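PDB 2GFI: phytase from Debaryomyces castellii, which catalyses the removal of phosphate from phytate (inositol hexakisphosphate) as a 3-phytase of the histidine acid phosphatase family. Local coordinates for residues A[53-58]-A[387-392]; A[61-66]-A[377-382]; A[301-306]-A[340-345]; A[312-317]-A[414-419]. All blocks are in the same frame, centred on the assembly; numbering follows the deposited sequence.

Contact 1: A[53-58]-A[387-392]; sequences TDIPDQ and YVRYVI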
loop_
_atom_site.group_PDB
_atom_site.type_symbol
_atom_site.label_atom_id
_atom_site.label_comp_id
_atom_site.label_asym_id
_atom_site.label_seq_id
_atom_site.Cartn_x
_atom_site.Cartn_y
_atom_site.Cartn_z
ATOM N N THR A 53 14.977 10.994 -7.803
ATOM C CA THR A 53 16.200 10.281 -8.188
ATOM C C THR A 53 16.369 10.401 -9.678
ATOM O O THR A 53 17.449 10.106 -10.178
ATOM C CB THR A 53 16.178 8.805 -7.783
ATOM O OG1 THR A 53 14.979 8.183 -8.275
ATOM C CG2 THR A 53 16.111 8.669 -6.272
ATOM N N ASP A 54 15.290 10.804 -10.369
ATOM C CA ASP A 54 15.349 11.218 -11.770
ATOM C C ASP A 54 16.493 12.179 -12.044
ATOM O O ASP A 54 16.814 13.032 -11.217
ATOM C CB ASP A 54 14.117 12.027 -12.139
ATOM C CG ASP A 54 12.860 11.206 -12.220
ATOM O OD1 ASP A 54 12.759 10.133 -11.604
ATOM O OD2 ASP A 54 11.896 11.596 -12.892
ATOM N N ILE A 55 17.062 12.096 -13.245
ATOM C CA ILE A 55 17.998 13.151 -13.657
ATOM C C ILE A 55 17.189 14.412 -13.803
ATOM O O ILE A 55 16.120 14.373 -14.407
ATOM C CB ILE A 55 18.734 12.766 -14.939
ATOM C CG1 ILE A 55 19.306 11.348 -14.757
ATOM C CG2 ILE A 55 19.890 13.823 -15.265
ATOM C CD1 ILE A 55 20.276 11.214 -13.505
ATOM N N PRO A 56 17.645 15.519 -13.208
ATOM C CA PRO A 56 16.882 16.739 -13.268
ATOM C C PRO A 56 16.644 17.157 -14.711
ATOM O O PRO A 56 17.501 16.955 -15.560
ATOM C CB PRO A 56 17.794 17.746 -12.544
ATOM C CG PRO A 56 18.603 16.893 -11.654
ATOM C CD PRO A 56 18.889 15.704 -12.443
ATOM N N ASP A 57 15.468 17.718 -14.965
ATOM C CA ASP A 57 15.170 18.420 -16.216
ATOM C C ASP A 57 16.263 19.389 -16.615
ATOM O O ASP A 57 16.784 20.122 -15.769
ATOM C CB ASP A 57 13.840 19.181 -16.079
ATOM C CG ASP A 57 12.664 18.251 -15.851
ATOM O OD1 ASP A 57 12.822 17.004 -16.033
ATOM O OD2 ASP A 57 11.532 18.676 -15.473
ATOM N N GLN A 58 16.600 19.389 -17.903
ATOM C CA GLN A 58 17.681 20.246 -18.435
ATOM C C GLN A 58 19.055 19.713 -18.038
ATOM O O GLN A 58 20.050 20.433 -18.129
ATOM C CB GLN A 58 17.569 21.726 -17.953
ATOM C CG GLN A 58 16.153 22.385 -18.008
ATOM C CD GLN A 58 15.644 22.583 -19.426
ATOM O OE1 GLN A 58 14.756 21.834 -19.893
ATOM N NE2 GLN A 58 16.206 23.593 -20.131
ATOM N N TYR A 387 27.838 18.116 -12.909
ATOM C CA TYR A 387 27.439 17.878 -11.529
ATOM C C TYR A 387 27.545 16.403 -11.199
ATOM O O TYR A 387 27.358 15.537 -12.053
ATOM C CB TYR A 387 26.030 18.390 -11.292
ATOM C CG TYR A 387 25.971 19.876 -11.472
ATOM C CD1 TYR A 387 26.231 20.732 -10.407
ATOM C CD2 TYR A 387 25.701 20.428 -12.727
ATOM C CE1 TYR A 387 26.207 22.102 -10.587
ATOM C CE2 TYR A 387 25.662 21.780 -12.914
ATOM C CZ TYR A 387 25.928 22.613 -11.856
ATOM O OH TYR A 387 25.898 23.966 -12.051
ATOM N N VAL A 388 27.859 16.150 -9.941
ATOM C CA VAL A 388 28.028 14.814 -9.422
ATOM C C VAL A 388 27.080 14.672 -8.218
ATOM O O VAL A 388 26.899 15.603 -7.456
ATOM C CB VAL A 388 29.525 14.609 -9.045
ATOM C CG1 VAL A 388 29.716 13.403 -8.220
ATOM C CG2 VAL A 388 30.370 14.475 -10.330
ATOM N N ARG A 389 26.439 13.523 -8.068
ATOM C CA ARG A 389 25.739 13.263 -6.818
ATOM C C ARG A 389 25.699 11.772 -6.538
ATOM O O ARG A 389 25.892 10.950 -7.438
ATOM C CB ARG A 389 24.320 13.863 -6.822
ATOM C CG ARG A 389 23.352 13.126 -7.697
ATOM C CD ARG A 389 21.943 13.632 -7.558
ATOM N NE ARG A 389 21.075 12.949 -8.488
ATOM C CZ ARG A 389 19.810 13.276 -8.680
ATOM N NH1 ARG A 389 19.289 14.311 -8.003
ATOM N NH2 ARG A 389 19.072 12.593 -9.563
ATOM N N TYR A 390 25.440 11.450 -5.276
ATOM C CA TYR A 390 25.339 10.079 -4.809
ATOM C C TYR A 390 23.896 9.617 -4.647
ATOM O O TYR A 390 23.076 10.339 -4.097
ATOM C CB TYR A 390 26.010 9.985 -3.461
ATOM C CG TYR A 390 27.497 9.913 -3.552
ATOM C CD1 TYR A 390 28.145 8.670 -3.609
ATOM C CD2 TYR A 390 28.277 11.083 -3.591
ATOM C CE1 TYR A 390 29.514 8.599 -3.681
ATOM C CE2 TYR A 390 29.671 11.010 -3.672
ATOM C CZ TYR A 390 30.267 9.774 -3.726
ATOM O OH TYR A 390 31.635 9.688 -3.805
ATOM N N VAL A 391 23.610 8.398 -5.106
ATOM C CA VAL A 391 22.342 7.744 -4.858
ATOM C C VAL A 391 22.708 6.437 -4.142
ATOM O O VAL A 391 23.271 5.506 -4.748
ATOM C CB VAL A 391 21.555 7.492 -6.185
ATOM C CG1 VAL A 391 20.100 7.209 -5.910
ATOM C CG2 VAL A 391 21.657 8.703 -7.143
ATOM N N ILE A 392 22.422 6.384 -2.833
ATOM C CA ILE A 392 22.747 5.244 -2.007
ATOM C C ILE A 392 21.439 4.516 -1.765
ATOM O O ILE A 392 20.473 5.077 -1.226
ATOM C CB ILE A 392 23.298 5.712 -0.693
ATOM C CG1 ILE A 392 24.374 6.791 -0.891
ATOM C CG2 ILE A 392 23.737 4.487 0.176
ATOM C CD1 ILE A 392 25.473 6.395 -1.903
#

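Contact 2: A[61-66]-A[377-382]; sequences LEQVQL and IEKYAC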
loop_
_atom_site.group_PDB
_atom_site.type_symbol
_atom_site.label_atom_id
_atom_site.label_comp_id
_atom_site.label_asym_id
_atom_site.label_seq_id
_atom_site.Cartn_x
_atom_site.Cartn_y
_atom_site.Cartn_z
ATOM N N LEU A 61 22.800 13.195 -18.615
ATOM C CA LEU A 61 23.684 12.174 -18.084
ATOM C C LEU A 61 25.028 12.168 -18.802
ATOM O O LEU A 61 25.082 12.116 -20.030
ATOM C CB LEU A 61 23.037 10.779 -18.221
ATOM C CG LEU A 61 22.351 10.242 -16.978
ATOM C CD1 LEU A 61 21.671 8.975 -17.330
ATOM C CD2 LEU A 61 23.351 10.052 -15.833
ATOM N N GLU A 62 26.097 12.157 -18.021
ATOM C CA GLU A 62 27.444 12.046 -18.572
ATOM C C GLU A 62 28.128 10.761 -18.163
ATOM O O GLU A 62 28.839 10.172 -18.963
ATOM C CB GLU A 62 28.297 13.228 -18.148
ATOM C CG GLU A 62 27.901 14.529 -18.812
ATOM C CD GLU A 62 28.747 15.659 -18.286
ATOM O OE1 GLU A 62 28.720 15.887 -17.078
ATOM O OE2 GLU A 62 29.465 16.298 -19.079
ATOM N N GLN A 63 27.892 10.317 -16.927
ATOM C CA GLN A 63 28.552 9.134 -16.389
ATOM C C GLN A 63 27.782 8.568 -15.188
ATOM O O GLN A 63 27.097 9.298 -14.474
ATOM C CB GLN A 63 29.980 9.500 -15.989
ATOM C CG GLN A 63 30.898 8.335 -15.621
ATOM C CD GLN A 63 32.223 8.824 -15.125
ATOM O OE1 GLN A 63 32.796 9.774 -15.697
ATOM N NE2 GLN A 63 32.710 8.231 -14.050
ATOM N N VAL A 64 27.897 7.265 -14.969
ATOM C CA VAL A 64 27.400 6.661 -13.750
ATOM C C VAL A 64 28.396 5.625 -13.268
ATOM O O VAL A 64 28.960 4.893 -14.066
ATOM C CB VAL A 64 25.975 6.044 -13.950
ATOM C CG1 VAL A 64 26.011 4.881 -14.984
ATOM C CG2 VAL A 64 25.330 5.670 -12.608
ATOM N N GLN A 65 28.620 5.602 -11.955
ATOM C CA GLN A 65 29.386 4.563 -11.296
ATOM C C GLN A 65 28.468 3.884 -10.299
ATOM O O GLN A 65 27.753 4.529 -9.547
ATOM C CB GLN A 65 30.619 5.136 -10.605
ATOM C CG GLN A 65 31.360 6.213 -11.440
ATOM C CD GLN A 65 32.501 6.847 -10.708
ATOM O OE1 GLN A 65 32.709 6.563 -9.549
ATOM N NE2 GLN A 65 33.261 7.712 -11.389
ATOM N N LEU A 66 28.448 2.567 -10.376
ATOM C CA LEU A 66 27.774 1.710 -9.473
ATOM C C LEU A 66 28.813 0.937 -8.643
ATOM O O LEU A 66 29.742 0.310 -9.177
ATOM C CB LEU A 66 26.896 0.740 -10.251
ATOM C CG LEU A 66 26.311 -0.381 -9.381
ATOM C CD1 LEU A 66 25.373 0.184 -8.271
ATOM C CD2 LEU A 66 25.594 -1.421 -10.252
ATOM N N ILE A 377 27.180 6.873 -8.111
ATOM C CA ILE A 377 27.510 8.247 -8.472
ATOM C C ILE A 377 26.977 8.549 -9.862
ATOM O O ILE A 377 27.298 7.842 -10.808
ATOM C CB ILE A 377 29.023 8.448 -8.406
ATOM C CG1 ILE A 377 29.524 7.992 -7.025
ATOM C CG2 ILE A 377 29.370 9.919 -8.691
ATOM C CD1 ILE A 377 31.025 7.884 -6.886
ATOM N N GLU A 378 26.116 9.562 -9.972
ATOM C CA GLU A 378 25.624 10.039 -11.257
ATOM C C GLU A 378 26.379 11.305 -11.539
ATOM O O GLU A 378 26.596 12.088 -10.640
ATOM C CB GLU A 378 24.135 10.419 -11.222
ATOM C CG GLU A 378 23.251 9.370 -10.606
ATOM C CD GLU A 378 21.794 9.755 -10.557
ATOM O OE1 GLU A 378 21.470 10.886 -10.124
ATOM O OE2 GLU A 378 20.988 8.899 -10.945
ATOM N N LYS A 379 26.733 11.512 -12.799
ATOM C CA LYS A 379 27.381 12.725 -13.232
ATOM C C LYS A 379 26.543 13.204 -14.378
ATOM O O LYS A 379 26.253 12.450 -15.281
ATOM C CB LYS A 379 28.809 12.439 -13.713
ATOM C CG LYS A 379 29.519 13.673 -14.263
ATOM C CD LYS A 379 30.786 13.281 -14.953
ATOM C CE LYS A 379 31.402 14.486 -15.650
ATOM N NZ LYS A 379 32.798 14.183 -16.052
ATOM N N TYR A 380 26.134 14.459 -14.333
ATOM C CA TYR A 380 25.340 14.996 -15.414
ATOM C C TYR A 380 25.634 16.463 -15.646
ATOM O O TYR A 380 26.079 17.189 -14.744
ATOM C CB TYR A 380 23.823 14.796 -15.166
ATOM C CG TYR A 380 23.319 15.184 -13.781
ATOM C CD1 TYR A 380 23.238 16.527 -13.383
ATOM C CD2 TYR A 380 22.908 14.192 -12.882
ATOM C CE1 TYR A 380 22.784 16.868 -12.105
ATOM C CE2 TYR A 380 22.423 14.501 -11.639
ATOM C CZ TYR A 380 22.357 15.836 -11.239
ATOM O OH TYR A 380 21.867 16.127 -9.985
ATOM N N ALA A 381 25.352 16.886 -16.864
ATOM C CA ALA A 381 25.658 18.230 -17.314
ATOM C C ALA A 381 24.405 19.058 -17.226
ATOM O O ALA A 381 23.339 18.672 -17.715
ATOM C CB ALA A 381 26.183 18.209 -18.783
ATOM N N CYS A 382 24.536 20.222 -16.637
ATOM C CA CYS A 382 23.439 21.156 -16.644
ATOM C C CYS A 382 24.061 22.445 -17.127
ATOM O O CYS A 382 24.927 23.007 -16.441
ATOM C CB CYS A 382 22.875 21.326 -15.238
ATOM S SG CYS A 382 21.619 22.610 -15.191
#

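Contact 3: A[301-306]-A[340-345]; sequences MTRVIG and HSAIGI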
loop_
_atom_site.group_PDB
_atom_site.type_symbol
_atom_site.label_atom_id
_atom_site.label_comp_id
_atom_site.label_asym_id
_atom_site.label_seq_id
_atom_site.Cartn_x
_atom_site.Cartn_y
_atom_site.Cartn_z
ATOM N N MET A 301 41.889 3.481 10.274
ATOM C CA MET A 301 42.486 3.017 9.032
ATOM C C MET A 301 41.588 3.067 7.819
ATOM O O MET A 301 42.065 2.979 6.697
ATOM C CB MET A 301 43.097 1.616 9.195
ATOM C CG MET A 301 44.439 1.622 9.920
ATOM S SD MET A 301 45.645 2.779 9.172
ATOM C CE MET A 301 45.931 1.942 7.621
ATOM N N THR A 302 40.286 3.237 8.023
ATOM C CA THR A 302 39.325 3.096 6.917
ATOM C C THR A 302 39.316 4.269 5.967
ATOM O O THR A 302 39.035 4.098 4.778
ATOM C CB THR A 302 37.903 2.854 7.436
ATOM O OG1 THR A 302 37.498 3.972 8.247
ATOM C CG2 THR A 302 37.862 1.598 8.331
ATOM N N ARG A 303 39.611 5.466 6.468
ATOM C CA ARG A 303 39.673 6.562 5.555
ATOM C C ARG A 303 40.762 6.354 4.511
ATOM O O ARG A 303 40.514 6.642 3.320
ATOM C CB ARG A 303 39.872 7.898 6.203
ATOM C CG ARG A 303 39.725 8.925 5.104
ATOM C CD ARG A 303 39.620 10.299 5.521
ATOM N NE ARG A 303 38.665 10.523 6.582
ATOM C CZ ARG A 303 38.132 11.717 6.815
ATOM N NH1 ARG A 303 38.438 12.737 6.007
ATOM N NH2 ARG A 303 37.286 11.891 7.835
ATOM N N VAL A 304 41.949 5.871 4.929
ATOM C CA VAL A 304 43.023 5.640 3.941
ATOM C C VAL A 304 42.618 4.559 2.942
ATOM O O VAL A 304 42.802 4.739 1.744
ATOM C CB VAL A 304 44.430 5.321 4.552
ATOM C CG1 VAL A 304 44.433 4.017 5.323
ATOM C CG2 VAL A 304 45.466 5.221 3.418
ATOM N N ILE A 305 42.064 3.451 3.449
ATOM C CA ILE A 305 41.582 2.362 2.593
ATOM C C ILE A 305 40.440 2.823 1.679
ATOM O O ILE A 305 40.505 2.622 0.481
ATOM C CB ILE A 305 41.127 1.141 3.416
ATOM C CG1 ILE A 305 42.262 0.579 4.254
ATOM C CG2 ILE A 305 40.587 0.053 2.482
ATOM C CD1 ILE A 305 41.766 -0.320 5.387
ATOM N N GLY A 306 39.405 3.452 2.243
ATOM C CA GLY A 306 38.275 3.954 1.453
ATOM C C GLY A 306 38.654 4.928 0.351
ATOM O O GLY A 306 38.003 4.975 -0.692
ATOM N N HIS A 340 32.660 4.332 1.934
ATOM C CA HIS A 340 31.841 5.407 2.542
ATOM C C HIS A 340 32.493 6.132 3.685
ATOM O O HIS A 340 32.203 7.303 3.934
ATOM C CB HIS A 340 30.457 4.884 2.985
ATOM C CG HIS A 340 29.465 4.849 1.867
ATOM N ND1 HIS A 340 28.598 5.898 1.603
ATOM C CD2 HIS A 340 29.249 3.925 0.905
ATOM C CE1 HIS A 340 27.876 5.606 0.536
ATOM N NE2 HIS A 340 28.253 4.418 0.091
ATOM N N SER A 341 33.391 5.449 4.383
ATOM C CA SER A 341 34.232 6.135 5.370
ATOM C C SER A 341 34.988 7.294 4.697
ATOM O O SER A 341 35.126 8.375 5.269
ATOM C CB SER A 341 35.218 5.157 5.985
ATOM O OG SER A 341 35.730 5.690 7.176
ATOM N N ALA A 342 35.454 7.072 3.471
ATOM C CA ALA A 342 36.094 8.144 2.760
ATOM C C ALA A 342 35.102 9.053 2.032
ATOM O O ALA A 342 35.326 10.257 2.015
ATOM C CB ALA A 342 37.169 7.624 1.827
ATOM N N ILE A 343 34.039 8.514 1.427
ATOM C CA ILE A 343 32.996 9.366 0.800
ATOM C C ILE A 343 32.468 10.386 1.781
ATOM O O ILE A 343 32.324 11.567 1.451
ATOM C CB ILE A 343 31.804 8.556 0.222
ATOM C CG1 ILE A 343 32.265 7.607 -0.899
ATOM C CG2 ILE A 343 30.731 9.516 -0.322
ATOM C CD1 ILE A 343 31.309 6.439 -1.191
ATOM N N GLY A 344 32.174 9.947 2.995
ATOM C CA GLY A 344 31.830 10.892 4.036
ATOM C C GLY A 344 30.462 11.530 3.969
ATOM O O GLY A 344 30.229 12.539 4.596
ATOM N N ILE A 345 29.523 10.935 3.264
ATOM C CA ILE A 345 28.165 11.489 3.227
ATOM C C ILE A 345 27.188 10.837 4.220
ATOM O O ILE A 345 26.128 11.384 4.528
ATOM C CB ILE A 345 27.619 11.439 1.787
ATOM C CG1 ILE A 345 27.626 10.000 1.275
ATOM C CG2 ILE A 345 28.463 12.341 0.916
ATOM C CD1 ILE A 345 26.881 9.825 -0.033
#

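Contact 4: A[312-317]-A[414-419]; sequences ASLELL and DYNDYV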
loop_
_atom_site.group_PDB
_atom_site.type_symbol
_atom_site.label_atom_id
_atom_site.label_comp_id
_atom_site.label_asym_id
_atom_site.label_seq_id
_atom_site.Cartn_x
_atom_site.Cartn_y
_atom_site.Cartn_z
ATOM N N ALA A 312 39.917 6.834 -7.308
ATOM C CA ALA A 312 39.707 6.158 -8.581
ATOM C C ALA A 312 38.427 6.634 -9.243
ATOM O O ALA A 312 38.421 7.019 -10.433
ATOM C CB ALA A 312 39.666 4.641 -8.375
ATOM N N SER A 313 37.349 6.632 -8.454
ATOM C CA SER A 313 36.063 7.183 -8.868
ATOM C C SER A 313 36.166 8.631 -9.348
ATOM O O SER A 313 35.529 9.018 -10.333
ATOM C CB SER A 313 35.041 7.067 -7.718
ATOM O OG SER A 313 34.071 8.096 -7.783
ATOM N N LEU A 314 36.947 9.431 -8.625
ATOM C CA LEU A 314 37.168 10.829 -9.005
ATOM C C LEU A 314 37.962 10.934 -10.310
ATOM O O LEU A 314 37.600 11.735 -11.173
ATOM C CB LEU A 314 37.843 11.619 -7.874
ATOM C CG LEU A 314 38.179 13.071 -8.254
ATOM C CD1 LEU A 314 36.919 13.887 -8.409
ATOM C CD2 LEU A 314 39.140 13.709 -7.256
ATOM N N GLU A 315 39.014 10.121 -10.467
ATOM C CA GLU A 315 39.732 10.023 -11.740
ATOM C C GLU A 315 38.759 9.713 -12.869
ATOM O O GLU A 315 38.844 10.316 -13.935
ATOM C CB GLU A 315 40.841 8.955 -11.716
ATOM C CG GLU A 315 41.994 9.295 -10.801
ATOM C CD GLU A 315 43.119 8.271 -10.874
ATOM O OE1 GLU A 315 43.379 7.744 -12.004
ATOM O OE2 GLU A 315 43.754 7.995 -9.814
ATOM N N LEU A 316 37.820 8.801 -12.637
ATOM C CA LEU A 316 36.817 8.506 -13.661
ATOM C C LEU A 316 35.927 9.697 -13.988
ATOM O O LEU A 316 35.606 9.922 -15.148
ATOM C CB LEU A 316 35.966 7.285 -13.285
ATOM C CG LEU A 316 36.688 5.923 -13.233
ATOM C CD1 LEU A 316 35.830 4.867 -12.580
ATOM C CD2 LEU A 316 37.021 5.508 -14.640
ATOM N N LEU A 317 35.516 10.454 -12.975
ATOM C CA LEU A 317 34.580 11.582 -13.201
ATOM C C LEU A 317 35.283 12.728 -13.922
ATOM O O LEU A 317 34.664 13.469 -14.685
ATOM C CB LEU A 317 33.985 12.095 -11.887
ATOM C CG LEU A 317 33.092 11.115 -11.121
ATOM C CD1 LEU A 317 33.105 11.464 -9.636
ATOM C CD2 LEU A 317 31.679 11.066 -11.708
ATOM N N ASP A 414 33.850 21.656 -7.514
ATOM C CA ASP A 414 33.661 21.563 -6.072
ATOM C C ASP A 414 33.831 20.139 -5.557
ATOM O O ASP A 414 34.382 19.929 -4.483
ATOM C CB ASP A 414 32.276 22.059 -5.717
ATOM C CG ASP A 414 32.121 23.547 -5.928
ATOM O OD1 ASP A 414 33.129 24.283 -5.751
ATOM O OD2 ASP A 414 31.040 24.064 -6.280
ATOM N N TYR A 415 33.369 19.161 -6.332
ATOM C CA TYR A 415 33.498 17.765 -5.928
ATOM C C TYR A 415 34.966 17.363 -5.822
ATOM O O TYR A 415 35.339 16.581 -4.946
ATOM C CB TYR A 415 32.748 16.813 -6.861
ATOM C CG TYR A 415 32.844 15.385 -6.329
ATOM C CD1 TYR A 415 32.309 15.054 -5.063
ATOM C CD2 TYR A 415 33.501 14.377 -7.059
ATOM C CE1 TYR A 415 32.425 13.776 -4.552
ATOM C CE2 TYR A 415 33.606 13.090 -6.556
ATOM C CZ TYR A 415 33.062 12.797 -5.302
ATOM O OH TYR A 415 33.164 11.541 -4.788
ATOM N N ASN A 416 35.795 17.918 -6.719
ATOM C CA ASN A 416 37.250 17.762 -6.639
ATOM C C ASN A 416 37.847 18.238 -5.323
ATOM O O ASN A 416 38.680 17.551 -4.746
ATOM C CB ASN A 416 37.927 18.402 -7.851
ATOM C CG ASN A 416 38.058 17.434 -9.002
ATOM O OD1 ASN A 416 38.970 16.609 -9.034
ATOM N ND2 ASN A 416 37.130 17.500 -9.937
ATOM N N ASP A 417 37.387 19.389 -4.846
ATOM C CA ASP A 417 37.841 19.962 -3.587
ATOM C C ASP A 417 37.416 19.095 -2.388
ATOM O O ASP A 417 38.199 18.882 -1.448
ATOM C CB ASP A 417 37.263 21.378 -3.399
ATOM C CG ASP A 417 37.795 22.391 -4.408
ATOM O OD1 ASP A 417 38.814 22.123 -5.087
ATOM O OD2 ASP A 417 37.244 23.503 -4.581
ATOM N N TYR A 418 36.163 18.628 -2.439
ATOM C CA TYR A 418 35.599 17.713 -1.456
ATOM C C TYR A 418 36.425 16.423 -1.385
ATOM O O TYR A 418 36.896 16.025 -0.303
ATOM C CB TYR A 418 34.112 17.410 -1.771
ATOM C CG TYR A 418 33.505 16.457 -0.760
ATOM C CD1 TYR A 418 33.160 16.910 0.505
ATOM C CD2 TYR A 418 33.344 15.096 -1.051
ATOM C CE1 TYR A 418 32.647 16.058 1.451
ATOM C CE2 TYR A 418 32.813 14.236 -0.121
ATOM C CZ TYR A 418 32.462 14.742 1.138
ATOM O OH TYR A 418 31.951 13.947 2.111
ATOM N N VAL A 419 36.627 15.777 -2.529
ATOM C CA VAL A 419 37.445 14.565 -2.532
ATOM C C VAL A 419 38.853 14.843 -1.967
ATOM O O VAL A 419 39.309 14.128 -1.056
ATOM C CB VAL A 419 37.502 13.893 -3.909
ATOM C CG1 VAL A 419 38.442 12.692 -3.863
ATOM C CG2 VAL A 419 36.125 13.437 -4.289
HETATM O O HOH W 1 34.840 10.009 -6.209
#

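Contact 1: A[53-58]-A[387-392]
Thr53 and Val391 are the closest pair by CA atoms, with 7.4 Å between Thr53 CA and Val391 CA. The segments then part, to 10.8 Å between Pro56 CA and Tyr387 CA, and residues 53-58, irregular in conformation, form no ladder with strand 385-392. The gap is spanned by side chains of the strand. Arg389 leaves with CG between its backbone N and carbonyl carbon (chi1 73°), then runs fully extended to the guanidinium. Its NH2 donates to Asp54 O at 2.8 Å, a bent bond (139° at the hydrogen) whose donor stands above the carbonyl plane. Thr53 O lies 3.0 Å from Arg389 NH2 but at a poor angle, and is instead bound by Lys147. Pro56 CD rests over one face of the guanidinium, 4.2 Å from Arg389 NH2, while Val391 CG1 meets Thr53 CG2 at 4.3 Å. Further partners fix the rotation of the arginine: NE forms a salt bridge with Glu378 and NH1 binds Gly407 O. Tyr31 of the second subunit packs on Thr53, so the loop also borders an interface. The result illustrates how a buried arginine on a sheet strand can tie down a loop through a main-chain carbonyl; here the loop leads into strand 59-69 of the histidine phosphatase fold, just ahead of the predicted nucleophile His70.

Contact 2: A[61-66]-A[377-382]
A classic beta bulge interrupts the antiparallel pairing of strands 59-69 and 374-382 in the mixed sheet of the histidine phosphatase fold. Glu62 and Gln63 both face Lys379, whose carbonyl oxygen takes two bonds: from Glu62 N at 2.8 Å and, more weakly to judge by length, from Gln63 N at 3.2 Å. Both donors arrive from the same face of the carbonyl plane. The return bond, Lys379 N to Gln63 O, measures 2.8 Å. Beyond the bulge the pairing is regular, with Gln65 and Ile377 exchanging two bonds, both 2.8 Å (Gln65 N to Ile377 O and Ile377 N to Gln65 O), and with Val64 CA 3.2 Å from Ile377 O in a CA-H...O contact. The segments run at 166° to each other. On the face opposite Lys379, with Val64 and Tyr380, Glu378 is bridged by Lys147 and bonded by Tyr148 OH.

The bulge turns Glu62 toward the partner strand. With CG beside the backbone N (chi1 -71°) and the chain extended, its carboxylate passes across the lysine chain, Glu62 OE1 lying 3.3 Å from Lys379 CE, and rests its CD against Ala381 CB. OE1 is held by Ser386 OG, while Lys379 NZ, 4.5 Å from Glu62 OE1, reaches Leu317 O instead. Were Glu62 replaced by alanine, Ser386 OG would probably lose this acceptor and the flank of the lysine chain would be uncovered. Glu62 and Lys379, short of a salt bridge, probably still attract each other, and the carboxylate is likely to offset part of the buried lysine's charge.

Contact 3: A[301-306]-A[340-345]
Ser341 OG donates to Thr302 OG1 at 2.7 Å, the one hydrogen bond between these two helical segments. The serine hydroxyl gets there with OG anti to its backbone N (chi1 -162°), and its CB adds a contact of 3.4 Å to Thr302 OG1. The next residue, Ala342, presses its CB into the backbone of the other helix about a turn beyond Thr302, 3.4 Å from Gly306 C and 3.8 Å from Arg303 O. Gly306 makes this closeness possible: a side chain there would run straight into the alanine methyl, and Arg303 CA and Ala342 CA stand 4.8 Å apart. The aliphatic part of Arg303 skirts the edge of the same contact.

Thr302 OG1, having accepted from Ser341, has its single proton to share between Ser296 O and Asn299 O; a valine in its place would probably take that shared donor from the carbonyls and leave Ser341 OG without its acceptor. Arg422, from helix 412-423, binds Ala342 O, and Ser307 and Leu310 flank the alanine methyl. The serine helix ends just beyond, where Gly344 N bonds His340 O at 2.8 Å and the chain takes up positive phi. Close approach of helices through glycine and alanine is the general device; in this fold it joins helix 302-318 to helix 333-343, which follows strand 326-331 and begins at the predicted proton donor, Asp333.

Contact 4: A[312-317]-A[414-419]
Leu314 reaches out between Tyr415, Asn416 and Val419, one methyl turned to the tyrosine, the other to the valine, with the end of Asn416 slantwise against both. CG stands anti to the backbone N (chi1 176°), which sends the branch straight at the other helix: CD1 of Leu314 meets Tyr415 CD2 at 3.7 Å, and CD2 of Leu314 meets Val419 CG1 at 3.6 Å. Leu314 runs alongside Tyr415 and alongside Val419, each pair pointing opposite ways. Leu317 comes to the tyrosine at about a right angle, its CD1 3.5 Å from Tyr415 CE2. Within its own helix, Val419 CG2 sits over one ring face, offset toward the rim.

Helices 302-318 and 412-423 are antiparallel here, 164° between directions and 11.0 Å between segment axes, and lie side by side against the sheet of this alpha/beta fold, Leu316 and Leu317 packing on Gln63 and Gln65 of strand 59-69.

A water in the plane of the tyrosine ring, at its edge, donates to Ser313 OG at 2.6 Å and pairs with Tyr415 OH at 2.7 Å. The same phenol bonds Tyr390 OH, and Ser313 OG bonds Gln65 OE1, which carries the polar chain on to two strands of the sheet.

Overall arrangement
Contacts 1 and 2 lie side by side in the sheet, centres about 7 Å apart, because strands 374-382 and 385-392 follow each other and pair. Contact 4 flanks the sheet: its centre is about 12 Å from that of contact 2, which it meets where Gln65 NE2 reaches Ser313 O at 2.8 Å. Contacts 3 and 4 share helix 302-318, their centres about 14 Å apart, and Tyr418 OH bonds Ile343 O between them. Contact 1 also reaches both, Tyr390 packing on Ile343 and Val388 on Leu317. All four lie away from the predicted catalytic residues; a glycan touches Val304 in contact 3, and a bound NAG lies about 6 Å from the side chain of Leu314 in contact 4.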